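Beta-glucuronidase (PDB 6XXW) probably hydrolyses beta-D-glucuronides as a family 2 glycoside hydrolase, releasing glucuronic acid from its conjugates. Local coordinates at residues 225-228 and 234-237; 376-381 and 426-431; 474-479 and 519-524. All blocks are in the same frame, centred on the assembly; numbering follows the deposited sequence.

Contact 1 (225-228 and 234-237); sequences VILR and IVAE
I226 and I234 meet at an angle on the same side of the sheet, with CG2 of I226 3.7 Å from CG1 of I234. In both residues CG2 is anti to the backbone N (chi1 -66° in I226, -67° in I234). The two CG2 atoms are also close neighbours. R228 shares this side. It runs next to I234 in the same direction, and its NE is 4.0 Å from I234 CG1. The chain of R228 is extended from CG to NE. This carries the guanidinium back over I226, whose CG2 sits under the centre of one of its faces. The charged end is held by a salt bridge from R228 NH1 to E264, on the adjoining strand 257-268. The flat group thus has an apolar floor and an anionic partner.

L227 and A236 project from the other side of the sheet, where their CB atoms are 4.3 Å apart. L227 also turns CD2 toward CG2 of V235, a looser contact. Strand 242-248 covers this side, with V247 against L227 and L245 against A236.

The backbones bind unevenly. L227 N gives a nearly straight bond to A236 O, 2.9 Å long. L227 O is approached by two amides. V235 N is 2.9 Å from L227 O in the firm bond, and A236 N is 3.5 Å from it in a weak one. The register slips by one residue here, because V235 and A236 both face L227. The two strands form a beta hairpin within a small antiparallel sheet, in the middle domain of the family 2 chain, which is immunoglobulin-like in this family. The double approach to one carbonyl is the mark of a classic beta bulge.

Contact 2 (376-381 and 426-431); sequences KVFTEG and EYFRRV
F378 points its ring edge at the face of Y427 in a T-shaped pair. The ring centroids are 5.2 Å apart and the planes are turned by 65°. The leading atom is F378 CE1, which stands 3.7 Å from Y427 CG. It lies toward the rim of the tyrosine ring, not over its middle, and CD1 of F378 follows it toward Y427 CB. F378 also reaches F428, with its CZ 3.7 Å from F428 CE2. That pair is oblique, and its centroids are farther apart, at 5.9 Å.

The two helix residues touch each other as well. Y427 CD1 lies over the centre of one face of the F428 ring, and F428 CG lies at the edge of the Y427 ring. The three rings make an aromatic cluster. Y427 has CG anti to its backbone N (chi1 -179°), while CG of F428 lies beside the backbone N. These settings let neighbouring residues of one helical turn both meet F378.

The cluster fastens a loop to the outer layer of a TIM barrel. Segment 376-381 belongs to the connection between strand 358-362 and helix 385-402, and segment 426-431 lies on helix 422-438.

F378 is the centre of an inverse gamma turn, with a weak bond of 3.1 Å from T379 N to V377 O. E421 accepts from V377 N and F378 N, one with each carboxylate oxygen, which probably helps hold the start of the turn. Y427 OH is hydrogen-bonded to H391 of helix 385-402, so the tyrosine also ties two helices together. F428 rests on V413 and A414 of barrel strand 408-415, and V457 touches it from another loop.

Contact 3 (474-479 and 519-524); sequences TDSGDL and PLMFTE
M521 carries its sulfur to S476 and G477 by chi1 (-74°), with CG anti to the carbonyl carbon, and an extended chi2 (173°). The bend at chi3 (75°) folds CE back, so SD makes the closest approach to S476 and CE stays a little farther from its CB. SD lies 3.5 Å from S476 CB and 3.6 Å from G477 N. The thioether therefore packs along the backbone of a tight turn. Both segments are loops of the TIM barrel, and each leads into an outer helix, 482-497 and 524-538. Each also contains a type II beta turn, D475 to D478 and L520 to T523. G477 occupies the third position of its turn, with a positive phi, and D478 N closes the turn on D475 O.

A second apolar contact joins L479 and P519. CD1 of L479 reaches CG of the proline ring at 3.8 Å. W472 lies against M521, and its carbonyl accepts from S476 OG.

This corner of the barrel takes part in the tetramer: D478 and D475 hydrogen-bond to Y167 and H163 of the second subunit, M521 N donates to Q559 of that subunit, and E524 OE2 is hydrogen-bonded to H515 of the third subunit.

A water spans the two loops, donating to G477 O at 2.6 Å and to P519 O at 2.8 Å. T523 is the N-cap of helix 524-538 and its OG1 caps Y526 N. The same hydroxyl donates to L520 O over 2.6 Å, in the carbonyl plane and on a lone pair, and T523 N bonds to that oxygen too.

The contacts follow one another along the chain, each closing before the next opens. Contact 1 belongs to the middle beta domain, and contacts 2 and 3 to the TIM barrel domain. The centres of contacts 1 and 2 are about 47 Å apart. Contacts 1 and 3 are about 56 Å apart between centres, on opposite sides of the chain's centre. Contacts 2 and 3 are nearer, about 35 Å between centres, but no pair of contacts touches. Contact 1 joins adjacent strands, whereas contact 2 joins a loop to helix 422-438 and contact 3 joins two loops, each pair separated by some 40 residues or more. Only contact 3 meets other subunits, so it links barrel loops to the tetramer.

Contact 1 (225-228 and 234-237)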
# COMPACT_ATOMS: atom_id res chain seq x y z
N VAL A 225 -3.52 -49.96 30.23
CA VAL A 225 -3.21 -49.06 29.12
C VAL A 225 -3.81 -49.64 27.86
O VAL A 225 -3.64 -50.84 27.58
CB VAL A 225 -1.69 -48.86 28.96
CG1 VAL A 225 -1.39 -48.03 27.74
CG2 VAL A 225 -1.09 -48.23 30.22
N ILE A 226 -4.53 -48.82 27.11
CA ILE A 226 -5.25 -49.25 25.92
C ILE A 226 -4.89 -48.31 24.79
O ILE A 226 -4.76 -47.10 25.00
CB ILE A 226 -6.77 -49.27 26.16
CG1 ILE A 226 -7.13 -50.34 27.19
CG2 ILE A 226 -7.53 -49.49 24.86
CD1 ILE A 226 -8.33 -49.95 28.03
N LEU A 227 -4.73 -48.86 23.59
CA LEU A 227 -4.47 -48.09 22.39
C LEU A 227 -5.63 -48.30 21.43
O LEU A 227 -6.03 -49.45 21.18
CB LEU A 227 -3.16 -48.51 21.75
CG LEU A 227 -2.57 -47.56 20.72
CD1 LEU A 227 -2.06 -46.31 21.42
CD2 LEU A 227 -1.45 -48.26 20.01
N ARG A 228 -6.18 -47.20 20.91
CA ARG A 228 -7.31 -47.23 19.99
C ARG A 228 -6.93 -46.58 18.68
O ARG A 228 -6.17 -45.60 18.65
CB ARG A 228 -8.52 -46.49 20.58
CG ARG A 228 -9.21 -47.23 21.69
CD ARG A 228 -10.35 -46.40 22.23
NE ARG A 228 -11.14 -47.16 23.18
CZ ARG A 228 -11.03 -47.03 24.49
NH1 ARG A 228 -10.16 -46.16 25.00
NH2 ARG A 228 -11.79 -47.76 25.29
N ILE A 234 -10.12 -50.97 19.70
CA ILE A 234 -8.97 -51.31 20.54
C ILE A 234 -8.03 -52.19 19.72
O ILE A 234 -8.42 -53.26 19.26
CB ILE A 234 -9.40 -52.02 21.83
CG1 ILE A 234 -10.18 -51.06 22.73
CG2 ILE A 234 -8.18 -52.55 22.57
CD1 ILE A 234 -10.92 -51.77 23.85
N VAL A 235 -6.78 -51.73 19.55
CA VAL A 235 -5.79 -52.51 18.81
C VAL A 235 -4.69 -53.05 19.70
O VAL A 235 -3.89 -53.87 19.22
CB VAL A 235 -5.18 -51.71 17.64
CG1 VAL A 235 -6.27 -51.30 16.63
CG2 VAL A 235 -4.40 -50.51 18.15
N ALA A 236 -4.61 -52.62 20.95
CA ALA A 236 -3.59 -53.16 21.86
C ALA A 236 -3.95 -52.78 23.29
O ALA A 236 -4.63 -51.79 23.54
CB ALA A 236 -2.19 -52.66 21.51
N GLU A 237 -3.47 -53.60 24.23
CA GLU A 237 -3.76 -53.36 25.63
C GLU A 237 -2.64 -53.97 26.46
O GLU A 237 -1.98 -54.92 26.02
CB GLU A 237 -5.11 -53.96 26.06
CG GLU A 237 -5.18 -55.50 26.13
CD GLU A 237 -4.50 -56.11 27.37
OE1 GLU A 237 -4.63 -55.53 28.48
OE2 GLU A 237 -3.84 -57.16 27.23

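Contact 2 (376-381 and 426-431)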
# COMPACT_ATOMS: atom_id res chain seq x y z
N LYS A 376 33.32 -10.34 22.54
CA LYS A 376 33.13 -11.77 22.73
C LYS A 376 31.89 -12.04 23.56
O LYS A 376 31.55 -11.29 24.48
CB LYS A 376 34.36 -12.41 23.37
CG LYS A 376 35.65 -11.96 22.67
CD LYS A 376 36.60 -13.12 22.37
CE LYS A 376 37.61 -12.75 21.26
NZ LYS A 376 36.99 -12.79 19.88
N VAL A 377 31.20 -13.12 23.21
CA VAL A 377 29.92 -13.48 23.81
C VAL A 377 30.10 -14.55 24.88
O VAL A 377 29.47 -14.49 25.93
CB VAL A 377 28.94 -13.96 22.72
CG1 VAL A 377 27.71 -14.61 23.34
CG2 VAL A 377 28.55 -12.81 21.82
N PHE A 378 30.96 -15.53 24.62
CA PHE A 378 31.15 -16.67 25.52
C PHE A 378 32.32 -16.34 26.43
O PHE A 378 33.46 -16.78 26.23
CB PHE A 378 31.34 -17.95 24.72
CG PHE A 378 30.10 -18.35 23.98
CD1 PHE A 378 29.16 -19.18 24.58
CD2 PHE A 378 29.83 -17.84 22.72
CE1 PHE A 378 28.00 -19.54 23.92
CE2 PHE A 378 28.66 -18.19 22.05
CZ PHE A 378 27.75 -19.04 22.65
N THR A 379 32.02 -15.54 27.44
CA THR A 379 33.05 -14.92 28.25
C THR A 379 32.43 -14.49 29.57
O THR A 379 31.21 -14.33 29.68
CB THR A 379 33.70 -13.75 27.51
OG1 THR A 379 34.89 -13.33 28.19
CG2 THR A 379 32.73 -12.57 27.35
N GLU A 380 33.28 -14.35 30.58
CA GLU A 380 32.84 -13.82 31.86
C GLU A 380 32.16 -12.48 31.63
O GLU A 380 32.68 -11.63 30.91
CB GLU A 380 34.03 -13.68 32.81
CG GLU A 380 34.61 -15.00 33.27
CD GLU A 380 35.53 -15.62 32.21
OE1 GLU A 380 35.90 -14.92 31.25
OE2 GLU A 380 35.88 -16.81 32.36
N GLY A 381 30.99 -12.30 32.22
CA GLY A 381 30.22 -11.10 32.03
C GLY A 381 29.05 -11.27 31.09
O GLY A 381 28.04 -10.55 31.22
N GLU A 426 33.09 -25.47 24.26
CA GLU A 426 32.81 -26.17 25.51
C GLU A 426 31.36 -25.97 25.93
O GLU A 426 30.70 -26.91 26.41
CB GLU A 426 33.75 -25.69 26.62
N TYR A 427 30.85 -24.75 25.76
CA TYR A 427 29.44 -24.47 26.06
C TYR A 427 28.52 -25.44 25.33
O TYR A 427 27.69 -26.12 25.95
CB TYR A 427 29.12 -23.01 25.71
CG TYR A 427 27.69 -22.60 26.00
CD1 TYR A 427 26.67 -22.88 25.10
CD2 TYR A 427 27.36 -21.92 27.16
CE1 TYR A 427 25.38 -22.50 25.35
CE2 TYR A 427 26.07 -21.54 27.42
CZ TYR A 427 25.08 -21.83 26.51
OH TYR A 427 23.77 -21.45 26.77
N PHE A 428 28.67 -25.55 24.01
CA PHE A 428 27.68 -26.31 23.25
C PHE A 428 27.94 -27.81 23.32
O PHE A 428 26.99 -28.60 23.24
CB PHE A 428 27.64 -25.81 21.81
CG PHE A 428 26.76 -24.60 21.64
CD1 PHE A 428 25.39 -24.70 21.84
CD2 PHE A 428 27.30 -23.35 21.33
CE1 PHE A 428 24.56 -23.59 21.71
CE2 PHE A 428 26.49 -22.23 21.20
CZ PHE A 428 25.11 -22.36 21.39
N ARG A 429 29.19 -28.24 23.47
CA ARG A 429 29.43 -29.65 23.76
C ARG A 429 28.58 -30.12 24.94
O ARG A 429 27.97 -31.19 24.88
CB ARG A 429 30.92 -29.89 24.05
CG ARG A 429 31.76 -30.11 22.79
CD ARG A 429 33.26 -29.98 23.10
NE ARG A 429 33.68 -30.98 24.08
CZ ARG A 429 34.41 -32.05 23.80
NH1 ARG A 429 34.82 -32.28 22.56
NH2 ARG A 429 34.73 -32.91 24.77
N ARG A 430 28.52 -29.32 26.01
CA ARG A 430 27.74 -29.72 27.17
C ARG A 430 26.24 -29.69 26.88
O ARG A 430 25.50 -30.57 27.32
CB ARG A 430 28.06 -28.81 28.36
CG ARG A 430 29.52 -28.86 28.80
CD ARG A 430 29.65 -28.63 30.31
NE ARG A 430 28.47 -29.11 31.04
CZ ARG A 430 28.24 -30.39 31.33
NH1 ARG A 430 29.10 -31.33 30.96
NH2 ARG A 430 27.14 -30.73 32.00
N VAL A 431 25.77 -28.67 26.15
CA VAL A 431 24.36 -28.60 25.80
C VAL A 431 23.98 -29.80 24.95
O VAL A 431 22.97 -30.48 25.20
CB VAL A 431 24.04 -27.28 25.07
CG1 VAL A 431 22.63 -27.31 24.52
CG2 VAL A 431 24.21 -26.10 26.02

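Contact 3 (474-479 and 519-524)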
# COMPACT_ATOMS: atom_id res chain seq x y z
N THR A 474 24.67 -9.21 2.23
CA THR A 474 25.93 -8.99 1.53
C THR A 474 25.64 -8.80 0.05
O THR A 474 24.66 -9.35 -0.47
CB THR A 474 26.90 -10.16 1.75
OG1 THR A 474 26.25 -11.40 1.43
CG2 THR A 474 27.36 -10.21 3.20
N ASP A 475 26.47 -8.01 -0.63
CA ASP A 475 26.27 -7.69 -2.05
C ASP A 475 24.81 -7.32 -2.33
O ASP A 475 24.17 -7.82 -3.25
CB ASP A 475 26.71 -8.85 -2.94
CG ASP A 475 28.14 -9.28 -2.66
OD1 ASP A 475 29.07 -8.51 -2.97
OD2 ASP A 475 28.34 -10.37 -2.10
N SER A 476 24.30 -6.43 -1.48
CA SER A 476 22.87 -6.10 -1.47
C SER A 476 22.40 -5.65 -2.84
O SER A 476 22.93 -4.70 -3.41
CB SER A 476 22.62 -5.00 -0.45
OG SER A 476 23.22 -5.34 0.78
N GLY A 477 21.40 -6.35 -3.38
CA GLY A 477 20.80 -6.01 -4.65
C GLY A 477 21.33 -6.79 -5.83
O GLY A 477 20.68 -6.82 -6.88
N ASP A 478 22.49 -7.45 -5.69
CA ASP A 478 23.11 -8.16 -6.80
C ASP A 478 22.72 -9.63 -6.76
O ASP A 478 23.42 -10.46 -6.16
CB ASP A 478 24.63 -8.00 -6.77
CG ASP A 478 25.27 -8.50 -8.04
OD1 ASP A 478 24.52 -8.92 -8.94
OD2 ASP A 478 26.52 -8.48 -8.14
N LEU A 479 21.62 -9.97 -7.45
CA LEU A 479 21.17 -11.36 -7.51
C LEU A 479 22.13 -12.27 -8.26
O LEU A 479 22.06 -13.50 -8.10
CB LEU A 479 19.79 -11.43 -8.17
CG LEU A 479 18.63 -10.75 -7.46
CD1 LEU A 479 17.50 -10.53 -8.44
CD2 LEU A 479 18.14 -11.59 -6.26
N PRO A 519 14.12 -6.27 -10.69
CA PRO A 519 13.80 -6.37 -9.25
C PRO A 519 14.75 -5.54 -8.40
O PRO A 519 15.96 -5.48 -8.65
CB PRO A 519 13.93 -7.87 -8.95
CG PRO A 519 14.74 -8.44 -10.09
CD PRO A 519 14.47 -7.57 -11.28
N LEU A 520 14.17 -4.89 -7.38
CA LEU A 520 14.90 -4.09 -6.40
C LEU A 520 14.65 -4.62 -4.99
O LEU A 520 13.56 -5.12 -4.70
CB LEU A 520 14.46 -2.62 -6.45
CG LEU A 520 14.80 -1.79 -7.70
CD1 LEU A 520 13.97 -0.52 -7.74
CD2 LEU A 520 16.28 -1.46 -7.63
N MET A 521 15.64 -4.47 -4.11
CA MET A 521 15.44 -4.86 -2.71
C MET A 521 14.17 -4.21 -2.16
O MET A 521 13.87 -3.05 -2.44
CB MET A 521 16.63 -4.45 -1.85
CG MET A 521 17.87 -5.30 -2.05
SD MET A 521 19.25 -4.60 -1.12
CE MET A 521 18.82 -5.06 0.56
N PHE A 522 13.40 -5.00 -1.40
CA PHE A 522 12.15 -4.68 -0.71
C PHE A 522 10.93 -4.86 -1.61
O PHE A 522 9.80 -4.64 -1.16
CB PHE A 522 12.13 -3.28 -0.07
CG PHE A 522 13.07 -3.16 1.12
CD1 PHE A 522 14.36 -2.66 0.95
CD2 PHE A 522 12.67 -3.55 2.39
CE1 PHE A 522 15.24 -2.55 2.04
CE2 PHE A 522 13.55 -3.45 3.50
CZ PHE A 522 14.83 -2.96 3.31
N THR A 523 11.10 -5.29 -2.86
CA THR A 523 9.95 -5.56 -3.72
C THR A 523 9.59 -7.05 -3.64
O THR A 523 10.40 -7.89 -3.27
CB THR A 523 10.24 -5.17 -5.16
OG1 THR A 523 11.31 -5.98 -5.67
CG2 THR A 523 10.68 -3.70 -5.24
N GLU A 524 8.33 -7.35 -3.99
CA GLU A 524 7.91 -8.75 -4.05
C GLU A 524 8.70 -9.51 -5.11
O GLU A 524 8.98 -10.71 -4.92
CB GLU A 524 6.40 -8.83 -4.33
CG GLU A 524 5.54 -8.14 -3.28
CD GLU A 524 4.05 -8.50 -3.39
OE1 GLU A 524 3.75 -9.64 -3.81
OE2 GLU A 524 3.20 -7.65 -3.06
O HOH W 1 18.60 -5.56 -7.82